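Local coordinates for protein Myo-inositol phosphohydrolase (Mitsuokella multacida, PDB 4WU3) that probably removes phosphate from inositol polyphosphates such as phytate, as a tandem-repeat phosphatase of the tyrosine-phosphatase-like phytase family, at residues E196-V199 against K200-A204. The protein carries 2 engineered substitutions. Numbering follows the deposited sequence.
Sequences EEMV and KQHGA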
# COMPACT_ATOMS: atom_id res chain seq x y z
N GLU A 196 -28.29 10.01 -6.24
CA GLU A 196 -29.02 9.56 -7.42
C GLU A 196 -30.37 10.25 -7.50
O GLU A 196 -30.76 10.75 -8.55
CB GLU A 196 -29.22 8.04 -7.37
CG GLU A 196 -30.11 7.51 -8.48
CD GLU A 196 -30.38 6.03 -8.34
OE1 GLU A 196 -30.54 5.55 -7.19
OE2 GLU A 196 -30.44 5.36 -9.37
N GLU A 197 -31.08 10.26 -6.37
CA GLU A 197 -32.39 10.90 -6.33
C GLU A 197 -32.28 12.37 -6.69
O GLU A 197 -33.05 12.87 -7.49
CB GLU A 197 -33.05 10.72 -4.96
CG GLU A 197 -33.56 9.30 -4.72
CD GLU A 197 -34.00 9.05 -3.29
OE1 GLU A 197 -33.46 9.70 -2.36
OE2 GLU A 197 -34.87 8.18 -3.10
N MET A 198 -31.29 13.05 -6.12
CA MET A 198 -31.14 14.48 -6.34
C MET A 198 -30.80 14.74 -7.79
O MET A 198 -31.35 15.64 -8.42
CB MET A 198 -30.07 15.05 -5.41
CG MET A 198 -30.08 16.56 -5.28
SD MET A 198 -29.01 17.30 -6.51
CE MET A 198 -27.39 16.82 -5.90
N VAL A 199 -29.92 13.93 -8.35
CA VAL A 199 -29.48 14.14 -9.73
C VAL A 199 -30.60 13.85 -10.72
O VAL A 199 -30.79 14.58 -11.70
CB VAL A 199 -28.23 13.27 -10.06
CG1 VAL A 199 -27.97 13.24 -11.55
CG2 VAL A 199 -27.01 13.82 -9.34
N LYS A 200 -31.34 12.79 -10.48
CA LYS A 200 -32.44 12.45 -11.36
C LYS A 200 -33.60 13.46 -11.29
O LYS A 200 -34.29 13.68 -12.27
CB LYS A 200 -32.94 11.05 -11.05
CG LYS A 200 -31.96 9.99 -11.47
CD LYS A 200 -32.61 8.63 -11.44
CE LYS A 200 -31.70 7.60 -12.06
NZ LYS A 200 -32.27 6.23 -11.94
N GLN A 201 -33.79 14.08 -10.13
CA GLN A 201 -34.81 15.12 -10.00
C GLN A 201 -34.45 16.35 -10.81
O GLN A 201 -35.31 17.18 -11.11
CB GLN A 201 -35.03 15.49 -8.53
CG GLN A 201 -35.95 14.50 -7.85
CD GLN A 201 -35.95 14.63 -6.35
OE1 GLN A 201 -35.67 15.70 -5.80
NE2 GLN A 201 -36.26 13.54 -5.66
N HIS A 202 -33.18 16.46 -11.17
CA HIS A 202 -32.75 17.53 -12.05
C HIS A 202 -32.78 17.10 -13.51
O HIS A 202 -32.36 17.85 -14.39
CB HIS A 202 -31.37 18.04 -11.64
CG HIS A 202 -31.42 18.99 -10.49
ND1 HIS A 202 -31.59 18.57 -9.19
CD2 HIS A 202 -31.38 20.34 -10.45
CE1 HIS A 202 -31.62 19.62 -8.39
NE2 HIS A 202 -31.50 20.71 -9.13
N GLY A 203 -33.28 15.89 -13.75
CA GLY A 203 -33.42 15.38 -15.11
C GLY A 203 -32.14 14.80 -15.69
O GLY A 203 -32.06 14.53 -16.88
N ALA A 204 -31.14 14.61 -14.84
CA ALA A 204 -29.85 14.11 -15.31
C ALA A 204 -29.72 12.62 -15.06
O ALA A 204 -30.57 12.00 -14.44
CB ALA A 204 -28.71 14.87 -14.66
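His202 ND1 donates to the backbone Met198 O at 3.0 Å, nearly straight at 166°. The carbonyl oxygen meets the ring at its edge and in its plane. The other ring nitrogen, NE2, is hydrogen-bonded to Glu103 of helix 99-108, so both nitrogens are engaged and the ring's rotation is fixed. Replacing His202 by an alanine would probably cost Met198 O its straight ring donor, leaving the weak bond from the backbone N of His202, and deprive Glu103 of its imidazole partner. Val199 O takes two donors from opposite faces of its plane, His202 N and Ala204 N. Gly203, with positive phi, gives its N to Lys200 O at 2.8 Å. Upstream, Lys200 N bonds Glu196 O at 2.9 Å. The side chains of Glu196 and Lys200 run side by side, both extended, and end in a weak salt bridge, Glu196 OE2 to Lys200 NZ at 3.3 Å. Met198 SD approaches the His202 ring obliquely on the ND1-CE1 side, 4.6 Å from the centroid. Both side chains also touch helix 99-108. With CG1 anti to the backbone N (chi1 167°), Val199 CG1 meets Ala204 CB at 3.6 Å; both side chains touch strand 116-122, at Asp118 and Phe116. The bonds back into the last turn form a Schellman motif, which ends helix 195-201 and leads into edge strand 205-211 of the five-stranded mixed sheet.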